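Local coordinates for SusD homolog (Bacteroides ovatus, PDB 4F53), which probably binds mucin O-glycans as a SusD-type lipoprotein of the outer membrane, built on a TPR-like helical scaffold, at residues 40-45 with 241-246; 46-51 with 252-257; 322-327 with 437-442; 94-99 with 121-126. One frame throughout, in Å; residues are numbered along the deposited sequence.

Contact 1 of 4, residues 40-45 with 241-246; sequences MPEQEN and AYRKVA
A buried salt bridge between Glu42 and Arg243 ties the loop leading into helix 44-58 to the end of strand 241-243. With CG of Glu42 anti to the backbone N (chi1 -176°) and the chain extended beyond it, the carboxylate reaches the far segment at nearly full length. Arg243 approaches at about a right angle and grips OE1 end-on with two nitrogens, Arg243 NH1 lying 3.1 Å and NH2 3.0 Å from Glu42 OE1. That oxygen lies in the guanidinium plane, while the carboxylate plane is turned 54° from it. NH1 uses the anti lone pair of OE1; NH2 meets the oxygen nearly along its C-O axis. A third donor arrives on the syn side: Ala246 N is 2.8 Å from Glu42 OE1, in a nearly straight bond (166°). Val245 CB lies alongside, 3.7 Å from Glu42 OE1. The other oxygen, OE2, accepts from the backbone N of Asp247 and His248, and Asp37 OD1 takes the backbone N-H of Glu42. Five N-H donors thus serve the two oxygens, which would favour the charged carboxylate despite its burial. Glutamate suits the place because it has the length to span the gap and two oxygens to share among these donors. The arrangement is that of a buried acid paired with arginine and holding the backbone N-H groups of the loop that follows strand 241-243, ahead of helix 250-257.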
loop_
_atom_site.group_PDB
_atom_site.type_symbol
_atom_site.label_atom_id
_atom_site.label_comp_id
_atom_site.label_asym_id
_atom_site.label_seq_id
_atom_site.Cartn_x
_atom_site.Cartn_y
_atom_site.Cartn_z
HETATM N N MSE A 40 -7.482 -4.015 -4.812
HETATM C CA MSE A 40 -7.159 -4.478 -3.451
HETATM C C MSE A 40 -7.800 -5.871 -3.356
HETATM O O MSE A 40 -8.916 -6.010 -2.839
HETATM C CB MSE A 40 -7.729 -3.467 -2.433
HETATM C CG MSE A 40 -7.110 -3.598 -1.052
HETATM SE SE MSE A 40 -5.214 -3.091 -1.021
HETATM C CE MSE A 40 -5.464 -1.219 -1.523
ATOM N N PRO A 41 -7.158 -6.888 -3.991
ATOM C CA PRO A 41 -7.832 -8.188 -4.189
ATOM C C PRO A 41 -8.320 -8.906 -2.942
ATOM O O PRO A 41 -7.659 -8.946 -1.920
ATOM C CB PRO A 41 -6.804 -9.034 -4.936
ATOM C CG PRO A 41 -5.518 -8.255 -4.881
ATOM C CD PRO A 41 -5.873 -6.830 -4.731
ATOM N N GLU A 42 -9.525 -9.460 -3.064
ATOM C CA GLU A 42 -10.227 -10.208 -2.039
ATOM C C GLU A 42 -9.783 -11.680 -1.982
ATOM O O GLU A 42 -9.710 -12.224 -0.871
ATOM C CB GLU A 42 -11.730 -10.130 -2.284
ATOM C CG GLU A 42 -12.536 -10.816 -1.203
ATOM C CD GLU A 42 -14.035 -10.841 -1.399
ATOM O OE1 GLU A 42 -14.586 -9.859 -1.942
ATOM O OE2 GLU A 42 -14.661 -11.835 -0.975
ATOM N N GLN A 43 -9.524 -12.317 -3.163
ATOM C CA GLN A 43 -9.111 -13.716 -3.254
ATOM C C GLN A 43 -7.958 -13.937 -2.272
ATOM O O GLN A 43 -6.888 -13.324 -2.424
ATOM C CB GLN A 43 -8.735 -14.080 -4.704
ATOM C CG GLN A 43 -8.696 -15.594 -4.990
ATOM C CD GLN A 43 -8.127 -15.916 -6.363
ATOM O OE1 GLN A 43 -7.879 -15.035 -7.177
ATOM N NE2 GLN A 43 -7.887 -17.191 -6.653
ATOM N N GLU A 44 -8.224 -14.743 -1.224
ATOM C CA GLU A 44 -7.320 -15.016 -0.109
ATOM C C GLU A 44 -5.965 -15.568 -0.535
ATOM O O GLU A 44 -4.983 -15.170 0.069
ATOM C CB GLU A 44 -7.970 -15.922 0.960
ATOM C CG GLU A 44 -8.377 -17.300 0.461
ATOM C CD GLU A 44 -9.010 -18.217 1.488
ATOM O OE1 GLU A 44 -9.897 -17.757 2.241
ATOM O OE2 GLU A 44 -8.655 -19.416 1.501
ATOM N N ASN A 45 -5.901 -16.427 -1.567
ATOM C CA ASN A 45 -4.640 -17.014 -2.018
ATOM C C ASN A 45 -3.887 -16.075 -2.977
ATOM O O ASN A 45 -2.824 -16.443 -3.476
ATOM C CB ASN A 45 -4.855 -18.411 -2.650
ATOM C CG ASN A 45 -5.904 -18.485 -3.734
ATOM O OD1 ASN A 45 -7.082 -18.172 -3.521
ATOM N ND2 ASN A 45 -5.523 -19.004 -4.889
ATOM N N ALA A 241 -12.848 5.129 -0.410
ATOM C CA ALA A 241 -13.217 3.937 -1.185
ATOM C C ALA A 241 -12.994 2.673 -0.346
ATOM O O ALA A 241 -11.869 2.356 0.035
ATOM C CB ALA A 241 -12.432 3.870 -2.496
ATOM N N TYR A 242 -14.107 1.985 -0.031
ATOM C CA TYR A 242 -14.173 0.761 0.774
ATOM C C TYR A 242 -15.032 -0.237 0.037
ATOM O O TYR A 242 -16.169 0.083 -0.280
ATOM C CB TYR A 242 -14.755 1.049 2.183
ATOM C CG TYR A 242 -13.966 2.098 2.934
ATOM C CD1 TYR A 242 -12.818 1.759 3.644
ATOM C CD2 TYR A 242 -14.357 3.435 2.918
ATOM C CE1 TYR A 242 -12.075 2.723 4.311
ATOM C CE2 TYR A 242 -13.619 4.410 3.581
ATOM C CZ TYR A 242 -12.478 4.049 4.275
ATOM O OH TYR A 242 -11.757 5.000 4.955
ATOM N N ARG A 243 -14.490 -1.403 -0.304
ATOM C CA ARG A 243 -15.258 -2.383 -1.071
ATOM C C ARG A 243 -15.983 -3.363 -0.169
ATOM O O ARG A 243 -15.379 -3.959 0.720
ATOM C CB ARG A 243 -14.358 -3.148 -2.065
ATOM C CG ARG A 243 -15.154 -3.921 -3.121
ATOM C CD ARG A 243 -14.293 -4.531 -4.216
ATOM N NE ARG A 243 -14.786 -5.863 -4.623
ATOM C CZ ARG A 243 -14.656 -6.984 -3.896
ATOM N NH1 ARG A 243 -14.036 -6.957 -2.706
ATOM N NH2 ARG A 243 -15.144 -8.132 -4.346
ATOM N N LYS A 244 -17.284 -3.546 -0.421
ATOM C CA LYS A 244 -18.114 -4.527 0.287
ATOM C C LYS A 244 -17.699 -5.869 -0.280
ATOM O O LYS A 244 -17.767 -6.081 -1.514
ATOM C CB LYS A 244 -19.624 -4.219 0.131
ATOM C CG LYS A 244 -20.536 -5.328 0.641
ATOM C CD LYS A 244 -21.992 -5.032 0.412
ATOM C CE LYS A 244 -22.875 -6.123 0.956
ATOM N NZ LYS A 244 -24.306 -5.854 0.656
ATOM N N VAL A 245 -17.166 -6.749 0.603
ATOM C CA VAL A 245 -16.633 -8.055 0.187
ATOM C C VAL A 245 -17.723 -8.897 -0.490
ATOM O O VAL A 245 -18.910 -8.797 -0.133
ATOM C CB VAL A 245 -15.911 -8.841 1.325
ATOM C CG1 VAL A 245 -14.752 -8.032 1.897
ATOM C CG2 VAL A 245 -16.876 -9.301 2.423
ATOM N N ALA A 246 -17.320 -9.684 -1.492
ATOM C CA ALA A 246 -18.238 -10.587 -2.191
ATOM C C ALA A 246 -18.464 -11.826 -1.347
ATOM O O ALA A 246 -19.590 -12.302 -1.264
ATOM C CB ALA A 246 -17.682 -10.964 -3.556
#

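Contact 2 of 4, residues 46-51 with 252-257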
loop_
_atom_site.group_PDB
_atom_site.type_symbol
_atom_site.label_atom_id
_atom_site.label_comp_id
_atom_site.label_asym_id
_atom_site.label_seq_id
_atom_site.Cartn_x
_atom_site.Cartn_y
_atom_site.Cartn_z
ATOM N N PHE A 46 -4.415 -14.875 -3.242
ATOM C CA PHE A 46 -3.734 -13.906 -4.086
ATOM C C PHE A 46 -3.330 -12.759 -3.182
ATOM O O PHE A 46 -2.158 -12.386 -3.137
ATOM C CB PHE A 46 -4.595 -13.443 -5.275
ATOM C CG PHE A 46 -3.936 -12.411 -6.175
ATOM C CD1 PHE A 46 -2.608 -12.561 -6.587
ATOM C CD2 PHE A 46 -4.663 -11.336 -6.674
ATOM C CE1 PHE A 46 -2.008 -11.618 -7.421
ATOM C CE2 PHE A 46 -4.067 -10.412 -7.525
ATOM C CZ PHE A 46 -2.743 -10.560 -7.887
ATOM N N SER A 47 -4.299 -12.276 -2.390
ATOM C CA SER A 47 -4.166 -11.233 -1.364
ATOM C C SER A 47 -3.029 -11.567 -0.399
ATOM O O SER A 47 -2.255 -10.678 -0.045
ATOM C CB SER A 47 -5.480 -11.096 -0.580
ATOM O OG SER A 47 -5.376 -10.052 0.371
ATOM N N GLN A 48 -2.945 -12.835 0.044
ATOM C CA GLN A 48 -1.923 -13.289 0.995
ATOM C C GLN A 48 -0.525 -12.969 0.501
ATOM O O GLN A 48 0.294 -12.517 1.286
ATOM C CB GLN A 48 -2.029 -14.790 1.293
ATOM C CG GLN A 48 -1.230 -15.124 2.536
ATOM C CD GLN A 48 -1.336 -16.527 3.015
ATOM O OE1 GLN A 48 -1.641 -17.461 2.275
ATOM N NE2 GLN A 48 -1.040 -16.683 4.281
ATOM N N TYR A 49 -0.262 -13.156 -0.794
ATOM C CA TYR A 49 1.041 -12.842 -1.333
ATOM C C TYR A 49 1.246 -11.353 -1.509
ATOM O O TYR A 49 2.183 -10.804 -0.946
ATOM C CB TYR A 49 1.281 -13.552 -2.671
ATOM C CG TYR A 49 1.258 -15.053 -2.530
ATOM C CD1 TYR A 49 2.400 -15.754 -2.145
ATOM C CD2 TYR A 49 0.089 -15.775 -2.748
ATOM C CE1 TYR A 49 2.377 -17.143 -1.974
ATOM C CE2 TYR A 49 0.052 -17.160 -2.577
ATOM C CZ TYR A 49 1.205 -17.840 -2.211
ATOM O OH TYR A 49 1.175 -19.202 -2.039
ATOM N N VAL A 50 0.391 -10.703 -2.288
ATOM C CA VAL A 50 0.614 -9.312 -2.693
ATOM C C VAL A 50 0.378 -8.308 -1.590
ATOM O O VAL A 50 1.138 -7.356 -1.512
ATOM C CB VAL A 50 -0.135 -8.919 -4.002
ATOM C CG1 VAL A 50 0.332 -9.807 -5.168
ATOM C CG2 VAL A 50 -1.655 -8.976 -3.850
ATOM N N ASP A 51 -0.638 -8.508 -0.744
ATOM C CA ASP A 51 -0.975 -7.518 0.269
ATOM C C ASP A 51 -0.487 -7.864 1.663
ATOM O O ASP A 51 -0.261 -6.973 2.479
ATOM C CB ASP A 51 -2.493 -7.305 0.299
ATOM C CG ASP A 51 -2.987 -6.466 -0.874
ATOM O OD1 ASP A 51 -2.333 -5.412 -1.189
ATOM O OD2 ASP A 51 -4.013 -6.841 -1.475
ATOM N N GLN A 252 -9.061 -11.760 7.796
ATOM C CA GLN A 252 -9.622 -12.620 8.841
ATOM C C GLN A 252 -8.944 -13.999 8.781
ATOM O O GLN A 252 -8.701 -14.611 9.809
ATOM C CB GLN A 252 -11.148 -12.734 8.717
ATOM C CG GLN A 252 -11.780 -13.549 9.863
ATOM C CD GLN A 252 -11.855 -15.046 9.565
ATOM O OE1 GLN A 252 -11.698 -15.530 8.429
ATOM N NE2 GLN A 252 -12.068 -15.824 10.577
ATOM N N ARG A 253 -8.596 -14.457 7.589
ATOM C CA ARG A 253 -7.873 -15.708 7.392
ATOM C C ARG A 253 -6.426 -15.563 7.856
ATOM O O ARG A 253 -5.974 -16.332 8.708
ATOM C CB ARG A 253 -7.901 -16.134 5.894
ATOM C CG ARG A 253 -9.275 -16.420 5.313
ATOM C CD ARG A 253 -9.982 -17.534 6.044
ATOM N NE ARG A 253 -11.093 -18.054 5.250
ATOM C CZ ARG A 253 -12.377 -17.927 5.562
ATOM N NH1 ARG A 253 -12.737 -17.289 6.668
ATOM N NH2 ARG A 253 -13.309 -18.447 4.780
ATOM N N PHE A 254 -5.713 -14.566 7.321
ATOM C CA PHE A 254 -4.275 -14.363 7.599
ATOM C C PHE A 254 -4.000 -14.157 9.058
ATOM O O PHE A 254 -3.077 -14.770 9.591
ATOM C CB PHE A 254 -3.668 -13.191 6.813
ATOM C CG PHE A 254 -4.066 -13.086 5.360
ATOM C CD1 PHE A 254 -4.330 -14.230 4.607
ATOM C CD2 PHE A 254 -4.156 -11.842 4.739
ATOM C CE1 PHE A 254 -4.755 -14.128 3.280
ATOM C CE2 PHE A 254 -4.537 -11.742 3.402
ATOM C CZ PHE A 254 -4.841 -12.886 2.684
HETATM N N MSE A 255 -4.816 -13.321 9.702
HETATM C CA MSE A 255 -4.605 -12.978 11.093
HETATM C C MSE A 255 -5.315 -13.926 12.076
HETATM O O MSE A 255 -4.663 -14.560 12.909
HETATM C CB MSE A 255 -5.075 -11.516 11.322
HETATM C CG MSE A 255 -4.271 -10.475 10.506
HETATM SE SE MSE A 255 -2.708 -9.895 11.533
HETATM C CE MSE A 255 -2.040 -8.469 10.434
ATOM N N VAL A 256 -6.645 -13.987 12.013
ATOM C CA VAL A 256 -7.431 -14.691 13.018
ATOM C C VAL A 256 -7.463 -16.213 12.808
ATOM O O VAL A 256 -7.044 -16.940 13.712
ATOM C CB VAL A 256 -8.865 -14.092 13.155
ATOM C CG1 VAL A 256 -9.621 -14.765 14.289
ATOM C CG2 VAL A 256 -8.812 -12.582 13.385
ATOM N N LEU A 257 -7.960 -16.689 11.663
ATOM C CA LEU A 257 -8.095 -18.125 11.434
ATOM C C LEU A 257 -6.754 -18.874 11.314
ATOM O O LEU A 257 -6.564 -19.866 12.017
ATOM C CB LEU A 257 -8.953 -18.403 10.189
ATOM C CG LEU A 257 -9.569 -19.804 10.095
ATOM C CD1 LEU A 257 -10.622 -19.998 11.159
ATOM C CD2 LEU A 257 -10.198 -20.023 8.735
#
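Phe254 contributes most of the buried surface, pushing its ring from helix 250-257 against the flank of helix 44-58 at Gln48 and Ser47. The ring enters deeply: Phe254 CZ comes within 3.3 Å of Gln48 N, so it rests on the helix backbone as much as on side chains. Gln48 lays its aliphatic part over one face, its CB 3.4 Å from Phe254 CE1. A CH-pi contact follows, with Gln48 CG 4.1 Å from the centroid of the Phe254 ring and 29° off the ring normal. CG is anti to the backbone N (chi1 -164°) and the chain runs on extended; these torsions lay it along the ring, and the amide plane is 6° from the ring plane. The polar end is not wasted, because Gln48 NE2 donates to Asp260 OD2. Glutamine thus serves twice, as an apolar cover and as a hydrogen-bonding tip. Ser47 sits at the ring edge, Ser47 OG 3.6 Å from Phe254 CE2, and its small size leaves the aromatic room to approach. Trp251 meets the same phenyl ring edge-to-face. The result is a helix-helix contact in which one aromatic of helix 250-257 lies against a turn of helix 44-58, part of the helix-rich, TPR-like fold of this SusD homologue.

Contact 3 of 4, residues 322-327 with 437-442; sequences SCMKVT and ANFPNG
Met324, a selenomethionine here, reaches across from the loop at 322-327 to touch Phe439 and Pro440. Its chain is fully extended, CG anti to the backbone N (chi1 -173°), so that selenium and methyl arrive one after the other on the two neighbours. Met324 SE lies 4.1 Å from Phe439 CZ, and the methyl carbon Met324 CE lies 3.9 Å from Pro440 CG. The selenium is 5.2 Å from the centroid of the Phe439 ring, 63° off its normal, an oblique Met-aromatic contact. The long unbranched chain of methionine, here with polarisable selenium in place of sulfur, suits a place where ring and proline surfaces are met together. Phe439 and Pro440 form the familiar aromatic-proline pair around a cis peptide bond: Pro440 CB lies 3.9 Å above the plane of the Phe439 ring, over its centre. The cis bond folds the two rings together and turns the chain sharply between helix 423-438 and helix 442-452. Next comes an inverse gamma turn centred on Asn441, closed by Gly442 N to Pro440 O at 2.9 Å, and Asn441 serves as N-cap of the second helix. Farther out, Tyr282 stacks with the Phe439 ring and Tyr61 meets it edge-to-face, while Arg336 NH2 binds Phe439 O. Met324 also packs against Trp251 and Met255 of helix 250-257 and against Ile263 of strand 261-263.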
loop_
_atom_site.group_PDB
_atom_site.type_symbol
_atom_site.label_atom_id
_atom_site.label_comp_id
_atom_site.label_asym_id
_atom_site.label_seq_id
_atom_site.Cartn_x
_atom_site.Cartn_y
_atom_site.Cartn_z
ATOM N N SER A 322 0.061 -9.164 19.317
ATOM C CA SER A 322 -1.159 -8.442 18.911
ATOM C C SER A 322 -1.592 -8.850 17.508
ATOM O O SER A 322 -0.767 -8.985 16.598
ATOM C CB SER A 322 -0.960 -6.930 18.985
ATOM O OG SER A 322 -1.068 -6.490 20.330
ATOM N N CYS A 323 -2.895 -9.108 17.378
ATOM C CA CYS A 323 -3.563 -9.569 16.169
ATOM C C CYS A 323 -4.573 -8.525 15.714
ATOM O O CYS A 323 -5.251 -7.907 16.540
ATOM C CB CYS A 323 -4.239 -10.909 16.450
ATOM S SG CYS A 323 -4.954 -11.707 14.989
HETATM N N MSE A 324 -4.701 -8.360 14.382
HETATM C CA MSE A 324 -5.661 -7.424 13.779
HETATM C C MSE A 324 -7.063 -7.735 14.255
HETATM O O MSE A 324 -7.410 -8.907 14.433
HETATM C CB MSE A 324 -5.580 -7.529 12.244
HETATM C CG MSE A 324 -6.389 -6.504 11.463
HETATM SE SE MSE A 324 -5.974 -6.721 9.553
HETATM C CE MSE A 324 -7.308 -5.506 8.804
ATOM N N LYS A 325 -7.854 -6.682 14.490
ATOM C CA LYS A 325 -9.279 -6.779 14.837
ATOM C C LYS A 325 -9.983 -6.845 13.505
ATOM O O LYS A 325 -9.919 -5.876 12.745
ATOM C CB LYS A 325 -9.716 -5.565 15.690
ATOM C CG LYS A 325 -10.849 -5.860 16.652
ATOM C CD LYS A 325 -11.111 -4.708 17.620
ATOM C CE LYS A 325 -10.063 -4.640 18.711
ATOM N NZ LYS A 325 -10.597 -4.050 19.977
ATOM N N VAL A 326 -10.519 -8.008 13.126
ATOM C CA VAL A 326 -11.101 -8.149 11.773
ATOM C C VAL A 326 -12.088 -9.293 11.731
ATOM O O VAL A 326 -11.840 -10.332 12.347
ATOM C CB VAL A 326 -9.971 -8.312 10.685
ATOM C CG1 VAL A 326 -9.069 -9.529 10.944
ATOM C CG2 VAL A 326 -10.515 -8.299 9.246
ATOM N N THR A 327 -13.207 -9.102 11.007
ATOM C CA THR A 327 -14.199 -10.152 10.757
ATOM C C THR A 327 -14.290 -10.414 9.236
ATOM O O THR A 327 -13.811 -9.611 8.433
ATOM C CB THR A 327 -15.578 -9.865 11.357
ATOM O OG1 THR A 327 -16.264 -8.915 10.567
ATOM C CG2 THR A 327 -15.527 -9.460 12.802
ATOM N N ALA A 437 -2.620 6.158 9.642
ATOM C CA ALA A 437 -3.964 6.246 9.084
ATOM C C ALA A 437 -4.224 5.265 7.914
ATOM O O ALA A 437 -5.366 4.854 7.736
ATOM C CB ALA A 437 -4.248 7.667 8.624
ATOM N N ASN A 438 -3.203 4.918 7.125
ATOM C CA ASN A 438 -3.384 4.088 5.931
ATOM C C ASN A 438 -3.343 2.608 6.198
ATOM O O ASN A 438 -3.584 1.830 5.274
ATOM C CB ASN A 438 -2.396 4.441 4.816
ATOM C CG ASN A 438 -3.082 4.991 3.599
ATOM O OD1 ASN A 438 -4.306 4.982 3.506
ATOM N ND2 ASN A 438 -2.313 5.498 2.642
ATOM N N PHE A 439 -3.140 2.193 7.446
ATOM C CA PHE A 439 -3.246 0.777 7.765
ATOM C C PHE A 439 -4.655 0.268 7.316
ATOM O O PHE A 439 -5.614 0.996 7.539
ATOM C CB PHE A 439 -3.046 0.576 9.274
ATOM C CG PHE A 439 -3.269 -0.852 9.734
ATOM C CD1 PHE A 439 -2.231 -1.776 9.711
ATOM C CD2 PHE A 439 -4.518 -1.267 10.182
ATOM C CE1 PHE A 439 -2.439 -3.096 10.133
ATOM C CE2 PHE A 439 -4.730 -2.590 10.591
ATOM C CZ PHE A 439 -3.693 -3.494 10.571
ATOM N N PRO A 440 -4.833 -0.929 6.688
ATOM C CA PRO A 440 -3.838 -1.970 6.355
ATOM C C PRO A 440 -3.325 -1.917 4.887
ATOM O O PRO A 440 -2.916 -2.944 4.344
ATOM C CB PRO A 440 -4.649 -3.263 6.620
ATOM C CG PRO A 440 -6.048 -2.916 6.160
ATOM C CD PRO A 440 -6.193 -1.389 6.331
ATOM N N ASN A 441 -3.351 -0.734 4.252
ATOM C CA ASN A 441 -2.931 -0.537 2.858
ATOM C C ASN A 441 -1.407 -0.492 2.732
ATOM O O ASN A 441 -0.833 0.578 2.505
ATOM C CB ASN A 441 -3.554 0.736 2.249
ATOM C CG ASN A 441 -3.392 0.817 0.735
ATOM O OD1 ASN A 441 -2.762 -0.046 0.084
ATOM N ND2 ASN A 441 -3.963 1.848 0.136
ATOM N N GLY A 442 -0.774 -1.662 2.838
ATOM C CA GLY A 442 0.676 -1.776 2.779
ATOM C C GLY A 442 1.299 -1.453 1.447
ATOM O O GLY A 442 2.441 -0.989 1.403
#

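Contact 4 of 4, residues 94-99 with 121-126; sequences SKFYPD and IVVMLR
The chain of Met124 bends at chi2 (-58°) and is turned off extended at chi3, and this shape carries its methyl carbon to the junction of Phe96 and Tyr97. Phe96 has CG anti to its own backbone N (chi1 -168°), which aims its ring at the other helix. There Met124 CE lies 3.9 Å from Phe96 CB and 3.6 Å from Tyr97 CE2, bridging two successive residues. The selenium of Met124, a selenomethionine, is 5.4 Å from the centroid of the Tyr97 ring, an oblique Met-aromatic contact. The Phe96 ring is met on another part by Val123, whose CG2 is 3.9 Å from Phe96 CD2. Phe96 CD1 in turn stands 4.2 Å above the Tyr97 ring plane, over its centre, so the Phe96 side chain covers one face of the Tyr97 ring. These segments of helix 82-106 and helix 110-131, neighbours in the chain, run roughly antiparallel (149°), with axes 11.5 Å apart at closest, an arrangement consistent with the helical pairs of a TPR-like scaffold. Large residues fit this wide spacing, and a slim beta-branched valine fits beside the phenyl ring. The second helix is backed by Met159 of helix 152-173, which touches Met124. Chemically, the contact rests on dispersion and fit between apolar surfaces, with the one polar group, Tyr97 OH, held by a hydrogen bond from Arg120 NE.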
loop_
_atom_site.group_PDB
_atom_site.type_symbol
_atom_site.label_atom_id
_atom_site.label_comp_id
_atom_site.label_asym_id
_atom_site.label_seq_id
_atom_site.Cartn_x
_atom_site.Cartn_y
_atom_site.Cartn_z
ATOM N N SER A 94 -2.834 -12.073 -15.605
ATOM C CA SER A 94 -3.756 -13.208 -15.832
ATOM C C SER A 94 -5.164 -12.914 -15.340
ATOM O O SER A 94 -6.154 -13.342 -15.945
ATOM C CB SER A 94 -3.268 -14.457 -15.096
ATOM O OG SER A 94 -1.933 -14.788 -15.434
ATOM N N LYS A 95 -5.245 -12.226 -14.200
ATOM C CA LYS A 95 -6.531 -11.944 -13.576
ATOM C C LYS A 95 -7.188 -10.684 -14.125
ATOM O O LYS A 95 -8.418 -10.629 -14.142
ATOM C CB LYS A 95 -6.385 -11.833 -12.053
ATOM C CG LYS A 95 -6.015 -13.158 -11.402
ATOM C CD LYS A 95 -5.705 -12.936 -9.937
ATOM C CE LYS A 95 -5.062 -14.143 -9.309
ATOM N NZ LYS A 95 -6.054 -15.207 -9.061
ATOM N N PHE A 96 -6.400 -9.675 -14.552
ATOM C CA PHE A 96 -6.973 -8.416 -15.021
ATOM C C PHE A 96 -7.310 -8.377 -16.524
ATOM O O PHE A 96 -8.451 -8.037 -16.887
ATOM C CB PHE A 96 -6.049 -7.201 -14.676
ATOM C CG PHE A 96 -6.735 -5.869 -14.875
ATOM C CD1 PHE A 96 -6.721 -5.235 -16.123
ATOM C CD2 PHE A 96 -7.447 -5.274 -13.836
ATOM C CE1 PHE A 96 -7.421 -4.040 -16.323
ATOM C CE2 PHE A 96 -8.133 -4.071 -14.030
ATOM C CZ PHE A 96 -8.148 -3.480 -15.281
ATOM N N TYR A 97 -6.307 -8.614 -17.380
ATOM C CA TYR A 97 -6.409 -8.377 -18.817
ATOM C C TYR A 97 -7.435 -9.206 -19.604
ATOM O O TYR A 97 -8.117 -8.568 -20.417
ATOM C CB TYR A 97 -5.046 -8.402 -19.495
ATOM C CG TYR A 97 -4.350 -7.064 -19.327
ATOM C CD1 TYR A 97 -4.829 -5.921 -19.961
ATOM C CD2 TYR A 97 -3.276 -6.918 -18.452
ATOM C CE1 TYR A 97 -4.219 -4.682 -19.780
ATOM C CE2 TYR A 97 -2.630 -5.693 -18.298
ATOM C CZ TYR A 97 -3.111 -4.571 -18.954
ATOM O OH TYR A 97 -2.507 -3.338 -18.768
ATOM N N PRO A 98 -7.662 -10.528 -19.406
ATOM C CA PRO A 98 -8.705 -11.196 -20.207
ATOM C C PRO A 98 -10.083 -10.523 -20.031
ATOM O O PRO A 98 -10.737 -10.259 -21.040
ATOM C CB PRO A 98 -8.674 -12.642 -19.696
ATOM C CG PRO A 98 -7.295 -12.822 -19.178
ATOM C CD PRO A 98 -6.972 -11.499 -18.532
ATOM N N ASP A 99 -10.472 -10.139 -18.781
ATOM C CA ASP A 99 -11.754 -9.467 -18.524
ATOM C C ASP A 99 -11.777 -8.045 -19.084
ATOM O O ASP A 99 -12.806 -7.609 -19.611
ATOM C CB ASP A 99 -12.081 -9.449 -17.031
ATOM C CG ASP A 99 -12.599 -10.770 -16.477
ATOM O OD1 ASP A 99 -12.707 -11.747 -17.255
ATOM O OD2 ASP A 99 -12.919 -10.825 -15.271
ATOM N N ILE A 121 -5.539 1.579 -14.359
ATOM C CA ILE A 121 -4.543 2.513 -13.839
ATOM C C ILE A 121 -4.167 2.148 -12.379
ATOM O O ILE A 121 -2.990 1.949 -12.118
ATOM C CB ILE A 121 -5.011 3.985 -13.988
ATOM C CG1 ILE A 121 -5.068 4.352 -15.484
ATOM C CG2 ILE A 121 -4.062 4.929 -13.218
ATOM C CD1 ILE A 121 -5.768 5.653 -15.846
ATOM N N VAL A 122 -5.152 1.981 -11.474
ATOM C CA VAL A 122 -4.919 1.655 -10.051
ATOM C C VAL A 122 -4.185 0.297 -9.908
ATOM O O VAL A 122 -3.238 0.202 -9.122
ATOM C CB VAL A 122 -6.245 1.667 -9.211
ATOM C CG1 VAL A 122 -5.991 1.334 -7.738
ATOM C CG2 VAL A 122 -6.980 2.998 -9.336
ATOM N N VAL A 123 -4.615 -0.739 -10.668
ATOM C CA VAL A 123 -4.043 -2.088 -10.593
ATOM C C VAL A 123 -2.613 -2.077 -11.123
ATOM O O VAL A 123 -1.702 -2.559 -10.455
ATOM C CB VAL A 123 -4.919 -3.141 -11.327
ATOM C CG1 VAL A 123 -4.220 -4.499 -11.392
ATOM C CG2 VAL A 123 -6.270 -3.274 -10.644
HETATM N N MSE A 124 -2.415 -1.503 -12.299
HETATM C CA MSE A 124 -1.099 -1.474 -12.925
HETATM C C MSE A 124 -0.181 -0.446 -12.244
HETATM O O MSE A 124 1.036 -0.580 -12.345
HETATM C CB MSE A 124 -1.212 -1.296 -14.449
HETATM C CG MSE A 124 -1.928 -2.484 -15.096
HETATM SE SE MSE A 124 -1.015 -4.194 -14.739
HETATM C CE MSE A 124 -2.558 -5.464 -14.713
ATOM N N LEU A 125 -0.752 0.503 -11.485
ATOM C CA LEU A 125 0.025 1.425 -10.632
ATOM C C LEU A 125 0.739 0.598 -9.550
ATOM O O LEU A 125 1.904 0.835 -9.321
ATOM C CB LEU A 125 -0.849 2.528 -9.992
ATOM C CG LEU A 125 -0.138 3.599 -9.125
ATOM C CD1 LEU A 125 0.872 4.424 -9.960
ATOM C CD2 LEU A 125 -1.156 4.532 -8.482
ATOM N N ARG A 126 0.058 -0.392 -8.929
ATOM C CA ARG A 126 0.672 -1.303 -7.934
ATOM C C ARG A 126 1.844 -2.063 -8.560
ATOM O O ARG A 126 2.896 -2.184 -7.945
ATOM C CB ARG A 126 -0.315 -2.362 -7.393
ATOM C CG ARG A 126 -1.608 -1.870 -6.803
ATOM C CD ARG A 126 -2.470 -3.065 -6.432
ATOM N NE ARG A 126 -1.712 -3.988 -5.584
ATOM C CZ ARG A 126 -2.074 -4.403 -4.381
ATOM N NH1 ARG A 126 -3.241 -4.034 -3.869
ATOM N NH2 ARG A 126 -1.287 -5.211 -3.690
#

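From the N terminus, contact 1 closes a loop from residues 40-45 to 241-246, and contact 2 runs from the next residues, 46-51, to 252-257. The two cross, their segments alternating along the chain, and share helix 44-58. Contact 4, between 94-99 and 121-126, is nested inside both loops and touches both: Gln43 meets Lys95, and Asp51 forms a salt bridge with Arg126. Contact 3 follows in series, joining 322-327 to 437-442, yet it returns to contact 2, where Gln252 packs on Val326, and to contact 1 through Met40 and Asn441. Together they tie helices 44-58, 82-106 and 110-131 to strand 241-243, helix 250-257 and the turn between helices 423-438 and 442-452.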